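Local coordinates for protein transmembrane oligosaccharyl transferase, putative (Archaeoglobus fulgidus, PDB 3VGP) that forms the C-terminal globular domain of a putative membrane protein of the archaeal AglB family, with helices packed round a small mixed beta-sheet, at residues Glu6-Ala11 with Val90-Ile95; Phe68-Ser73 with Pro106-Ile111; Glu94-Asp99 with Arg135-Asn140; Glu139-Leu144 with Lys157-Val162. The protein carries 1 engineered substitution. All coordinates share one frame; numbering follows the deposited sequence.

Contact 1: residues Glu6-Ala11 with Val90-Ile95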
loop_
_atom_site.group_PDB
_atom_site.type_symbol
_atom_site.label_atom_id
_atom_site.label_comp_id
_atom_site.label_asym_id
_atom_site.label_seq_id
_atom_site.Cartn_x
_atom_site.Cartn_y
_atom_site.Cartn_z
ATOM N N GLU A 6 8.520 -2.173 14.837
ATOM C CA GLU A 6 7.877 -1.231 15.740
ATOM C C GLU A 6 7.254 -0.076 14.966
ATOM O O GLU A 6 6.175 0.401 15.317
ATOM C CB GLU A 6 8.893 -0.699 16.749
ATOM C CG GLU A 6 8.473 -0.913 18.191
ATOM C CD GLU A 6 7.908 -2.301 18.428
ATOM O OE1 GLU A 6 8.562 -3.294 18.036
ATOM O OE2 GLU A 6 6.805 -2.401 19.010
ATOM N N ASP A 7 7.933 0.373 13.914
ATOM C CA ASP A 7 7.410 1.471 13.109
ATOM C C ASP A 7 6.099 1.063 12.453
ATOM O O ASP A 7 5.169 1.863 12.365
ATOM C CB ASP A 7 8.408 1.883 12.025
ATOM C CG ASP A 7 9.650 2.532 12.592
ATOM O OD1 ASP A 7 9.525 3.300 13.568
ATOM O OD2 ASP A 7 10.749 2.290 12.051
ATOM N N TRP A 8 6.026 -0.181 11.988
ATOM C CA TRP A 8 4.805 -0.656 11.352
ATOM C C TRP A 8 3.676 -0.756 12.365
ATOM O O TRP A 8 2.548 -0.347 12.085
ATOM C CB TRP A 8 5.024 -2.017 10.687
ATOM C CG TRP A 8 5.425 -1.914 9.250
ATOM C CD1 TRP A 8 6.665 -2.133 8.721
ATOM C CD2 TRP A 8 4.580 -1.543 8.155
ATOM N NE1 TRP A 8 6.643 -1.922 7.362
ATOM C CE2 TRP A 8 5.376 -1.557 6.989
ATOM C CE3 TRP A 8 3.228 -1.197 8.046
ATOM C CZ2 TRP A 8 4.863 -1.241 5.729
ATOM C CZ3 TRP A 8 2.718 -0.881 6.792
ATOM C CH2 TRP A 8 3.536 -0.906 5.651
ATOM N N LYS A 9 3.976 -1.301 13.542
ATOM C CA LYS A 9 2.963 -1.437 14.582
ATOM C C LYS A 9 2.441 -0.066 14.995
ATOM O O LYS A 9 1.242 0.105 15.212
ATOM C CB LYS A 9 3.534 -2.180 15.794
ATOM C CG LYS A 9 3.785 -3.661 15.537
ATOM C CD LYS A 9 4.313 -4.366 16.780
ATOM C CE LYS A 9 4.499 -5.857 16.535
ATOM N NZ LYS A 9 5.037 -6.560 17.738
ATOM N N GLU A 10 3.351 0.901 15.096
ATOM C CA GLU A 10 3.005 2.275 15.458
ATOM C C GLU A 10 2.128 2.913 14.386
ATOM O O GLU A 10 1.139 3.580 14.689
ATOM C CB GLU A 10 4.268 3.123 15.605
ATOM C CG GLU A 10 4.808 3.262 17.013
ATOM C CD GLU A 10 5.985 4.221 17.066
ATOM O OE1 GLU A 10 7.098 3.829 16.653
ATOM O OE2 GLU A 10 5.792 5.375 17.505
ATOM N N ALA A 11 2.517 2.727 13.129
ATOM C CA ALA A 11 1.763 3.282 12.015
ATOM C C ALA A 11 0.354 2.700 12.014
ATOM O O ALA A 11 -0.628 3.425 11.858
ATOM C CB ALA A 11 2.468 2.964 10.700
ATOM N N VAL A 90 -0.120 2.866 2.580
ATOM C CA VAL A 90 1.126 2.875 3.338
ATOM C C VAL A 90 2.286 2.267 2.567
ATOM O O VAL A 90 2.147 1.202 1.968
ATOM C CB VAL A 90 0.959 2.099 4.661
ATOM C CG1 VAL A 90 2.191 2.286 5.539
ATOM C CG2 VAL A 90 -0.293 2.572 5.383
ATOM N N THR A 91 3.428 2.948 2.594
ATOM C CA THR A 91 4.628 2.472 1.910
ATOM C C THR A 91 5.770 2.356 2.920
ATOM O O THR A 91 5.633 2.762 4.071
ATOM C CB THR A 91 5.061 3.427 0.765
ATOM O OG1 THR A 91 5.448 4.699 1.303
ATOM C CG2 THR A 91 3.907 3.632 -0.222
ATOM N N ALA A 92 6.885 1.776 2.484
ATOM C CA ALA A 92 8.062 1.612 3.337
ATOM C C ALA A 92 9.234 1.290 2.422
ATOM O O ALA A 92 9.033 0.869 1.283
ATOM C CB ALA A 92 7.845 0.478 4.337
ATOM N N ASP A 93 10.459 1.473 2.905
ATOM C CA ASP A 93 11.616 1.197 2.055
ATOM C C ASP A 93 11.598 -0.224 1.508
ATOM O O ASP A 93 11.972 -0.456 0.355
ATOM C CB ASP A 93 12.933 1.403 2.817
ATOM C CG ASP A 93 13.244 2.862 3.079
ATOM O OD1 ASP A 93 12.667 3.736 2.399
ATOM O OD2 ASP A 93 14.094 3.135 3.960
ATOM N N GLU A 94 11.151 -1.168 2.329
ATOM C CA GLU A 94 11.121 -2.580 1.938
ATOM C C GLU A 94 10.402 -2.919 0.634
ATOM O O GLU A 94 10.762 -3.890 -0.024
ATOM C CB GLU A 94 10.533 -3.439 3.065
ATOM C CG GLU A 94 9.069 -3.149 3.380
ATOM C CD GLU A 94 8.468 -4.148 4.355
ATOM O OE1 GLU A 94 7.267 -4.012 4.682
ATOM O OE2 GLU A 94 9.193 -5.072 4.789
ATOM N N ILE A 95 9.379 -2.156 0.256
ATOM C CA ILE A 95 8.680 -2.477 -0.986
ATOM C C ILE A 95 9.192 -1.695 -2.187
ATOM O O ILE A 95 8.610 -1.752 -3.275
ATOM C CB ILE A 95 7.135 -2.289 -0.853
ATOM C CG1 ILE A 95 6.779 -0.829 -0.562
ATOM C CG2 ILE A 95 6.611 -3.166 0.265
ATOM C CD1 ILE A 95 5.276 -0.570 -0.625
#
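The indole of Trp8 reaches from helix 6-20 to the end of strand 88-91 and has neighbours on both sides of its plane, all approaching at a slant. On one side lies Val90, whose CG1 stands 3.4 Å from Trp8 CZ3 and touches CH2 almost as closely; the indole and the valine lie alongside one another, pointing opposite ways. With chi1 of Val90 at -172°, this methyl is trans to the backbone N and is the branch that meets the six-membered ring. Ala92 comes in on the same side, its CB 3.7 Å from Trp8 CZ2. Glu94 approaches from the opposite side: its carboxylate is turned 43° against the indole, and its OE1 is 3.5 Å from Trp8 NE1. The other oxygen of the extended Glu94 chain, OE2, forms a salt bridge with Lys104. Outside these residues, Ser37 touches both Trp8 and Val90, and Val156 of the adjoining strand also packs on Val90. One large aromatic residue thus ties the N-terminal helix to an inner strand and to the 3-10 turn that follows it, as in helix-on-sheet packing of an alpha/beta domain with a mixed sheet.

Contact 2: residues Phe68-Ser73 with Pro106-Ile111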
loop_
_atom_site.group_PDB
_atom_site.type_symbol
_atom_site.label_atom_id
_atom_site.label_comp_id
_atom_site.label_asym_id
_atom_site.label_seq_id
_atom_site.Cartn_x
_atom_site.Cartn_y
_atom_site.Cartn_z
ATOM N N PHE A 68 -2.099 -1.509 -7.689
ATOM C CA PHE A 68 -2.034 -0.103 -7.314
ATOM C C PHE A 68 -0.596 0.402 -7.340
ATOM O O PHE A 68 -0.293 1.408 -7.981
ATOM C CB PHE A 68 -2.621 0.078 -5.909
ATOM C CG PHE A 68 -2.491 1.474 -5.363
ATOM C CD1 PHE A 68 -3.505 2.405 -5.538
ATOM C CD2 PHE A 68 -1.347 1.853 -4.670
ATOM C CE1 PHE A 68 -3.383 3.693 -5.030
ATOM C CE2 PHE A 68 -1.214 3.139 -4.159
ATOM C CZ PHE A 68 -2.237 4.060 -4.340
ATOM N N PHE A 69 0.293 -0.308 -6.651
ATOM C CA PHE A 69 1.687 0.103 -6.581
ATOM C C PHE A 69 2.414 0.081 -7.919
ATOM O O PHE A 69 3.227 0.967 -8.189
ATOM C CB PHE A 69 2.446 -0.747 -5.552
ATOM C CG PHE A 69 2.100 -0.418 -4.114
ATOM C CD1 PHE A 69 1.991 0.913 -3.696
ATOM C CD2 PHE A 69 1.904 -1.431 -3.178
ATOM C CE1 PHE A 69 1.693 1.224 -2.365
ATOM C CE2 PHE A 69 1.608 -1.135 -1.846
ATOM C CZ PHE A 69 1.502 0.196 -1.437
ATOM N N THR A 70 2.111 -0.901 -8.764
ATOM C CA THR A 70 2.771 -1.002 -10.065
ATOM C C THR A 70 2.140 -0.162 -11.173
ATOM O O THR A 70 2.642 -0.141 -12.301
ATOM C CB THR A 70 2.855 -2.477 -10.538
ATOM O OG1 THR A 70 1.540 -3.042 -10.616
ATOM C CG2 THR A 70 3.683 -3.290 -9.564
ATOM N N ALA A 71 1.050 0.537 -10.865
ATOM C CA ALA A 71 0.400 1.376 -11.866
ATOM C C ALA A 71 1.368 2.451 -12.347
ATOM O O ALA A 71 2.148 2.989 -11.562
ATOM C CB ALA A 71 -0.850 2.025 -11.281
ATOM N N LYS A 72 1.319 2.754 -13.641
ATOM C CA LYS A 72 2.186 3.777 -14.220
ATOM C C LYS A 72 1.503 5.142 -14.213
ATOM O O LYS A 72 2.170 6.176 -14.270
ATOM C CB LYS A 72 2.567 3.395 -15.652
ATOM C CG LYS A 72 3.496 2.189 -15.747
ATOM C CD LYS A 72 4.860 2.499 -15.141
ATOM C CE LYS A 72 5.795 1.296 -15.189
ATOM N NZ LYS A 72 6.066 0.842 -16.586
ATOM N N SER A 73 0.176 5.142 -14.148
ATOM C CA SER A 73 -0.580 6.390 -14.131
ATOM C C SER A 73 -1.387 6.511 -12.846
ATOM O O SER A 73 -1.964 5.536 -12.368
ATOM C CB SER A 73 -1.527 6.466 -15.334
ATOM O OG SER A 73 -2.657 5.629 -15.162
ATOM N N PRO A 106 9.933 -7.096 -6.248
ATOM C CA PRO A 106 9.793 -8.133 -7.274
ATOM C C PRO A 106 8.559 -9.001 -6.995
ATOM O O PRO A 106 7.858 -9.408 -7.917
ATOM C CB PRO A 106 11.101 -8.913 -7.150
ATOM C CG PRO A 106 12.081 -7.826 -6.779
ATOM C CD PRO A 106 11.306 -7.072 -5.710
ATOM N N ALA A 107 8.298 -9.275 -5.718
ATOM C CA ALA A 107 7.144 -10.077 -5.329
ATOM C C ALA A 107 5.873 -9.333 -5.711
ATOM O O ALA A 107 4.921 -9.924 -6.212
ATOM C CB ALA A 107 7.164 -10.348 -3.819
ATOM N N ILE A 108 5.864 -8.027 -5.467
ATOM C CA ILE A 108 4.713 -7.203 -5.810
ATOM C C ILE A 108 4.476 -7.275 -7.317
ATOM O O ILE A 108 3.344 -7.452 -7.769
ATOM C CB ILE A 108 4.941 -5.731 -5.377
ATOM C CG1 ILE A 108 4.857 -5.628 -3.850
ATOM C CG2 ILE A 108 3.924 -4.823 -6.036
ATOM C CD1 ILE A 108 5.228 -4.253 -3.287
HETATM N N MSE A 109 5.548 -7.150 -8.095
HETATM C CA MSE A 109 5.438 -7.226 -9.546
HETATM C C MSE A 109 4.845 -8.563 -9.990
HETATM O O MSE A 109 3.983 -8.595 -10.870
HETATM C CB MSE A 109 6.807 -7.026 -10.198
HETATM C CG MSE A 109 7.313 -5.597 -10.147
HETATM SE SE MSE A 109 8.868 -5.361 -11.263
HETATM C CE MSE A 109 7.986 -5.478 -12.977
ATOM N N ARG A 110 5.296 -9.658 -9.384
ATOM C CA ARG A 110 4.783 -10.982 -9.738
ATOM C C ARG A 110 3.283 -11.087 -9.491
ATOM O O ARG A 110 2.540 -11.579 -10.341
ATOM C CB ARG A 110 5.494 -12.084 -8.943
ATOM C CG ARG A 110 6.980 -12.205 -9.227
ATOM C CD ARG A 110 7.529 -13.550 -8.777
ATOM N NE ARG A 110 8.984 -13.586 -8.869
ATOM C CZ ARG A 110 9.798 -13.036 -7.974
ATOM N NH1 ARG A 110 9.296 -12.413 -6.916
ATOM N NH2 ARG A 110 11.112 -13.101 -8.139
ATOM N N ILE A 111 2.843 -10.630 -8.323
ATOM C CA ILE A 111 1.426 -10.677 -7.971
ATOM C C ILE A 111 0.602 -9.817 -8.926
ATOM O O ILE A 111 -0.555 -10.134 -9.220
ATOM C CB ILE A 111 1.201 -10.201 -6.518
ATOM C CG1 ILE A 111 1.875 -11.173 -5.547
ATOM C CG2 ILE A 111 -0.288 -10.094 -6.219
ATOM C CD1 ILE A 111 1.351 -12.594 -5.627
#
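Thr70 and Ile108 meet methyl to methyl where the last part of helix 58-69 and the residues after it meet helix 105-111, a contact in the helical layer beside the mixed sheet. The compact part is small and wholly apolar. Thr70 CG2 lies 3.9 Å from Ile108 CG2. The longer branch of Ile108 runs on beyond: CG1 is trans to the carbonyl carbon (chi1 -72°), the chain stays extended (chi2 173°), and CD1 ends 4.4 Å from Phe69 CD2. With its hydroxyl turned back to helix 58-69 and bonded to the carbonyl oxygen of Ala66, Thr70 presents its methyl to this seam. Phe127 of helix 121-129 packs on both Thr70 and Met109, closing one flank, while Trp38 of the family's WWDYG motif touches Ile108. The solvent side behaves differently. Lys72, in the following loop, and Arg110, one residue beyond Met109, are exposed and take no part in the seam; Arg110 pairs instead with Asp117 in a salt bridge. Between the two, Met109, a selenomethionine in this crystal, forms the looser but still buried edge of the seam: its CG remains 4.3 Å from Thr70 CG2, and its CA is just as far from that same methyl.

Contact 3: residues Glu94-Asp99 with Arg135-Asn140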
loop_
_atom_site.group_PDB
_atom_site.type_symbol
_atom_site.label_atom_id
_atom_site.label_comp_id
_atom_site.label_asym_id
_atom_site.label_seq_id
_atom_site.Cartn_x
_atom_site.Cartn_y
_atom_site.Cartn_z
ATOM N N GLU A 94 11.151 -1.168 2.329
ATOM C CA GLU A 94 11.121 -2.580 1.938
ATOM C C GLU A 94 10.402 -2.919 0.634
ATOM O O GLU A 94 10.762 -3.890 -0.024
ATOM C CB GLU A 94 10.533 -3.439 3.065
ATOM C CG GLU A 94 9.069 -3.149 3.380
ATOM C CD GLU A 94 8.468 -4.148 4.355
ATOM O OE1 GLU A 94 7.267 -4.012 4.682
ATOM O OE2 GLU A 94 9.193 -5.072 4.789
ATOM N N ILE A 95 9.379 -2.156 0.256
ATOM C CA ILE A 95 8.680 -2.477 -0.986
ATOM C C ILE A 95 9.192 -1.695 -2.187
ATOM O O ILE A 95 8.610 -1.752 -3.275
ATOM C CB ILE A 95 7.135 -2.289 -0.853
ATOM C CG1 ILE A 95 6.779 -0.829 -0.562
ATOM C CG2 ILE A 95 6.611 -3.166 0.265
ATOM C CD1 ILE A 95 5.276 -0.570 -0.625
ATOM N N THR A 96 10.297 -0.978 -1.994
ATOM C CA THR A 96 10.895 -0.189 -3.065
ATOM C C THR A 96 12.207 -0.833 -3.497
ATOM O O THR A 96 12.638 -1.831 -2.918
ATOM C CB THR A 96 11.199 1.244 -2.606
ATOM O OG1 THR A 96 12.379 1.252 -1.789
ATOM C CG2 THR A 96 10.023 1.797 -1.800
HETATM N N MSE A 97 12.842 -0.257 -4.513
HETATM C CA MSE A 97 14.101 -0.791 -5.014
HETATM C C MSE A 97 15.324 -0.136 -4.383
HETATM O O MSE A 97 16.385 -0.063 -4.999
HETATM C CB MSE A 97 14.159 -0.661 -6.538
HETATM C CG MSE A 97 13.255 -1.651 -7.274
HETATM SE SE MSE A 97 13.684 -3.513 -6.916
HETATM C CE MSE A 97 15.311 -3.640 -7.944
ATOM N N LYS A 98 15.175 0.333 -3.148
ATOM C CA LYS A 98 16.280 0.966 -2.433
ATOM C C LYS A 98 17.455 -0.007 -2.371
ATOM O O LYS A 98 18.605 0.366 -2.611
ATOM C CB LYS A 98 15.833 1.349 -1.019
ATOM C CG LYS A 98 16.925 1.941 -0.134
ATOM C CD LYS A 98 16.342 2.401 1.201
ATOM C CE LYS A 98 17.408 2.970 2.136
ATOM N NZ LYS A 98 18.328 1.929 2.676
ATOM N N ASP A 99 17.152 -1.261 -2.054
ATOM C CA ASP A 99 18.165 -2.305 -1.967
ATOM C C ASP A 99 17.696 -3.474 -2.825
ATOM O O ASP A 99 16.751 -4.171 -2.465
ATOM C CB ASP A 99 18.323 -2.770 -0.520
ATOM C CG ASP A 99 19.491 -3.723 -0.338
ATOM O OD1 ASP A 99 19.783 -4.504 -1.268
ATOM O OD2 ASP A 99 20.109 -3.700 0.747
ATOM N N ARG A 135 6.412 7.559 -7.137
ATOM C CA ARG A 135 5.912 8.902 -6.881
ATOM C C ARG A 135 5.411 9.087 -5.457
ATOM O O ARG A 135 5.374 10.206 -4.951
ATOM C CB ARG A 135 4.829 9.260 -7.895
ATOM C CG ARG A 135 5.410 9.848 -9.175
ATOM C CD ARG A 135 4.410 9.811 -10.301
ATOM N NE ARG A 135 4.325 8.477 -10.881
ATOM C CZ ARG A 135 3.413 8.110 -11.773
ATOM N NH1 ARG A 135 2.501 8.980 -12.188
ATOM N NH2 ARG A 135 3.418 6.877 -12.252
ATOM N N LEU A 136 5.023 7.993 -4.809
ATOM C CA LEU A 136 4.579 8.082 -3.424
ATOM C C LEU A 136 5.790 8.122 -2.497
ATOM O O LEU A 136 6.094 9.146 -1.880
ATOM C CB LEU A 136 3.702 6.876 -3.043
ATOM C CG LEU A 136 2.283 6.817 -3.614
ATOM C CD1 LEU A 136 1.683 5.441 -3.402
ATOM C CD2 LEU A 136 1.432 7.872 -2.924
ATOM N N HIS A 137 6.501 7.004 -2.427
ATOM C CA HIS A 137 7.638 6.875 -1.527
ATOM C C HIS A 137 8.887 7.699 -1.825
ATOM O O HIS A 137 9.495 8.249 -0.904
ATOM C CB HIS A 137 8.033 5.404 -1.417
ATOM C CG HIS A 137 8.779 5.072 -0.166
ATOM N ND1 HIS A 137 8.152 4.912 1.051
ATOM C CD2 HIS A 137 10.100 4.883 0.063
ATOM C CE1 HIS A 137 9.055 4.635 1.975
ATOM N NE2 HIS A 137 10.245 4.612 1.401
HETATM N N MSE A 138 9.286 7.772 -3.089
HETATM C CA MSE A 138 10.494 8.516 -3.445
HETATM C C MSE A 138 10.295 10.024 -3.524
HETATM O O MSE A 138 11.235 10.781 -3.291
HETATM C CB MSE A 138 11.059 8.035 -4.787
HETATM C CG MSE A 138 11.216 6.533 -4.935
HETATM SE SE MSE A 138 11.940 5.618 -3.417
HETATM C CE MSE A 138 10.463 4.451 -3.135
ATOM N N GLU A 139 9.078 10.465 -3.843
ATOM C CA GLU A 139 8.807 11.896 -3.968
ATOM C C GLU A 139 7.777 12.425 -2.976
ATOM O O GLU A 139 7.331 13.561 -3.106
ATOM C CB GLU A 139 8.315 12.222 -5.381
ATOM C CG GLU A 139 9.200 11.716 -6.498
ATOM C CD GLU A 139 8.775 12.241 -7.856
ATOM O OE1 GLU A 139 7.554 12.371 -8.095
ATOM O OE2 GLU A 139 9.664 12.515 -8.691
ATOM N N ASN A 140 7.405 11.605 -1.996
ATOM C CA ASN A 140 6.416 11.992 -0.991
ATOM C C ASN A 140 5.117 12.537 -1.587
ATOM O O ASN A 140 4.487 13.427 -1.019
ATOM C CB ASN A 140 7.013 13.012 -0.009
ATOM C CG ASN A 140 8.020 12.389 0.940
ATOM O OD1 ASN A 140 7.961 11.194 1.227
ATOM N ND2 ASN A 140 8.939 13.201 1.447
#
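Thr96 and His137 join the loop after strand 88-91 to the last turn of helix 132-138, which widens to pi type at 135-138; on the loop side the geometry is that of an ST turn. The apolar part of the contact is a methyl set against an imidazole. Thr96 CG2 comes within 3.6 Å of His137 CD2, the threonine side chain standing nearly perpendicular to that of the histidine. In Thr96 a chi1 of 77° puts OG1 between the backbone N and the carbonyl carbon, which places CG2 trans to the carbonyl carbon and on the helix side. His137 CG is trans to its backbone N (chi1 -157°), swinging the ring toward the loop. Met138, a selenomethionine here, also lies beside the threonine, but its terminal methyl is modelled too close to Thr96 for its place to be trusted. Phe128 of helix 121-129 touches both Thr96 and Met138.

The polar interactions fix these groups in place. His137 is bonded through both ring nitrogens, ND1 to the hydroxyl of Thr91 and NE2 to the carboxylate of Asp93, a pairing that pins the rotation of the imidazole and would be expected to polarise it. Asp93 acts on both partners, because its backbone O also bonds Thr96 OG1. The ST turn itself is closed by the backbone N-H of Lys98, which reaches back to Thr96 OG1 at 3.2 Å with an N-H...O angle of 150°.

Contact 4: residues Glu139-Leu144 with Lys157-Val162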
loop_
_atom_site.group_PDB
_atom_site.type_symbol
_atom_site.label_atom_id
_atom_site.label_comp_id
_atom_site.label_asym_id
_atom_site.label_seq_id
_atom_site.Cartn_x
_atom_site.Cartn_y
_atom_site.Cartn_z
ATOM N N GLU A 139 9.078 10.465 -3.843
ATOM C CA GLU A 139 8.807 11.896 -3.968
ATOM C C GLU A 139 7.777 12.425 -2.976
ATOM O O GLU A 139 7.331 13.561 -3.106
ATOM C CB GLU A 139 8.315 12.222 -5.381
ATOM C CG GLU A 139 9.200 11.716 -6.498
ATOM C CD GLU A 139 8.775 12.241 -7.856
ATOM O OE1 GLU A 139 7.554 12.371 -8.095
ATOM O OE2 GLU A 139 9.664 12.515 -8.691
ATOM N N ASN A 140 7.405 11.605 -1.996
ATOM C CA ASN A 140 6.416 11.992 -0.991
ATOM C C ASN A 140 5.117 12.537 -1.587
ATOM O O ASN A 140 4.487 13.427 -1.019
ATOM C CB ASN A 140 7.013 13.012 -0.009
ATOM C CG ASN A 140 8.020 12.389 0.940
ATOM O OD1 ASN A 140 7.961 11.194 1.227
ATOM N ND2 ASN A 140 8.939 13.201 1.447
ATOM N N ALA A 141 4.721 11.988 -2.732
ATOM C CA ALA A 141 3.492 12.379 -3.420
ATOM C C ALA A 141 3.456 13.841 -3.849
ATOM O O ALA A 141 2.383 14.397 -4.078
ATOM C CB ALA A 141 2.274 12.068 -2.529
ATOM N N GLU A 142 4.621 14.462 -3.973
ATOM C CA GLU A 142 4.670 15.864 -4.374
ATOM C C GLU A 142 4.060 16.069 -5.753
ATOM O O GLU A 142 3.472 17.116 -6.028
ATOM C CB GLU A 142 6.109 16.359 -4.360
ATOM N N ASN A 143 4.195 15.067 -6.616
ATOM C CA ASN A 143 3.669 15.145 -7.971
ATOM C C ASN A 143 2.407 14.325 -8.180
ATOM O O ASN A 143 2.075 13.962 -9.307
ATOM C CB ASN A 143 4.742 14.707 -8.968
ATOM C CG ASN A 143 5.991 15.543 -8.869
ATOM O OD1 ASN A 143 5.919 16.753 -8.671
ATOM N ND2 ASN A 143 7.149 14.907 -9.003
ATOM N N LEU A 144 1.710 14.026 -7.089
ATOM C CA LEU A 144 0.464 13.269 -7.150
ATOM C C LEU A 144 -0.652 14.180 -6.653
ATOM O O LEU A 144 -0.515 14.817 -5.614
ATOM C CB LEU A 144 0.551 12.024 -6.271
ATOM C CG LEU A 144 1.550 10.954 -6.716
ATOM C CD1 LEU A 144 1.582 9.829 -5.695
ATOM C CD2 LEU A 144 1.160 10.423 -8.079
ATOM N N LYS A 157 5.670 5.264 5.503
ATOM C CA LYS A 157 4.962 6.495 5.164
ATOM C C LYS A 157 3.469 6.252 4.982
ATOM O O LYS A 157 3.069 5.315 4.296
ATOM C CB LYS A 157 5.539 7.102 3.880
ATOM C CG LYS A 157 7.020 7.434 3.962
ATOM C CD LYS A 157 7.518 8.112 2.697
ATOM C CE LYS A 157 9.022 8.376 2.785
ATOM N NZ LYS A 157 9.550 9.099 1.602
ATOM N N ILE A 158 2.655 7.102 5.603
ATOM C CA ILE A 158 1.204 6.986 5.504
ATOM C C ILE A 158 0.667 8.113 4.631
ATOM O O ILE A 158 0.884 9.289 4.916
ATOM C CB ILE A 158 0.533 7.058 6.897
ATOM C CG1 ILE A 158 1.023 5.896 7.767
ATOM C CG2 ILE A 158 -0.987 6.985 6.754
ATOM C CD1 ILE A 158 0.480 5.917 9.176
ATOM N N PHE A 159 -0.023 7.738 3.560
ATOM C CA PHE A 159 -0.604 8.695 2.628
ATOM C C PHE A 159 -2.118 8.646 2.749
ATOM O O PHE A 159 -2.700 7.572 2.879
ATOM C CB PHE A 159 -0.212 8.338 1.194
ATOM C CG PHE A 159 1.264 8.432 0.924
ATOM C CD1 PHE A 159 1.823 9.613 0.451
ATOM C CD2 PHE A 159 2.095 7.340 1.150
ATOM C CE1 PHE A 159 3.185 9.708 0.204
ATOM C CE2 PHE A 159 3.462 7.423 0.908
ATOM C CZ PHE A 159 4.009 8.606 0.435
ATOM N N GLU A 160 -2.756 9.808 2.718
ATOM C CA GLU A 160 -4.207 9.844 2.783
ATOM C C GLU A 160 -4.727 10.082 1.374
ATOM O O GLU A 160 -4.166 10.877 0.614
ATOM C CB GLU A 160 -4.681 10.960 3.719
ATOM C CG GLU A 160 -6.196 11.036 3.872
ATOM C CD GLU A 160 -6.621 11.924 5.031
ATOM O OE1 GLU A 160 -6.049 13.024 5.176
ATOM O OE2 GLU A 160 -7.531 11.526 5.790
ATOM N N VAL A 161 -5.782 9.368 1.013
ATOM C CA VAL A 161 -6.383 9.527 -0.299
ATOM C C VAL A 161 -7.219 10.804 -0.266
ATOM O O VAL A 161 -8.103 10.952 0.576
ATOM C CB VAL A 161 -7.288 8.330 -0.629
ATOM C CG1 VAL A 161 -7.929 8.520 -1.993
ATOM C CG2 VAL A 161 -6.466 7.057 -0.603
ATOM N N VAL A 162 -6.930 11.724 -1.178
ATOM C CA VAL A 162 -7.647 12.992 -1.241
ATOM C C VAL A 162 -9.008 12.796 -1.892
ATOM O O VAL A 162 -9.095 12.439 -3.066
ATOM C CB VAL A 162 -6.849 14.036 -2.050
ATOM C CG1 VAL A 162 -7.591 15.360 -2.073
ATOM C CG2 VAL A 162 -5.471 14.213 -1.442
#
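Lys157 of strand 156-161 reaches across to Asn140 in a type I' beta turn, Glu139 to Glu142, that links helix 132-138 toward strand 147-153. Its NZ donates to Asn140 OD1 at 2.7 Å, with a C=O...N angle of 140° and the donor tilted 25° from the carbonyl plane. The lysine runs roughly perpendicular to the asparagine side chain and is stretched out fully, which lets NZ reach the turn. Beside this bond, Phe159 supplies the apolar part: its CE1 lies 3.7 Å from Ala141 CB, while Asn140 C sits at the ring edge, in plane, 3.9 Å from the same CE1.

The next shell positions both groups. Lys157 NZ also bonds the backbone O of His137, so the ammonium joins the last turn of the helix to the beta turn. Leu149 of strand 147-153 packs on Asn140, Lys157 and Phe159, and Leu136 covers Phe159 from the helix. Within the loop, Glu142 N bonds Glu139 O to close the first turn, and a type I turn from Ala141 to Leu144 follows. The two turns are braced by a side-chain bond from Asn143 ND2 to Glu139 OE1, 2.7 Å long, which meets the carboxylate from above its plane.

Contacts 1 and 3 sit on strand 88-91 and the loop after it; contact 4 is on the next strand, and contact 2 packs from the helical side. Contacts 1 and 3, with centres about 12 Å apart, share Glu94 and Ile95 and are joined through the imidazole of His137. Contacts 3 and 4, also about 12 Å between centres, share Glu139 and Asn140 and are tied through Lys157. In the sheet, Thr91 O pairs with Lys157 N at 2.9 Å, connecting contacts 1 and 4. Contact 2 meets contacts 1 and 3 chiefly through Ile95, whose CB is 3.7 Å from Ile108 CD1, and through Phe69, whose CZ is 3.6 Å from Val90 O; Arg135 of contact 3 also bonds the Lys72 carbonyl. Contact 2 stays about 6 Å from contact 4 at the nearest atoms.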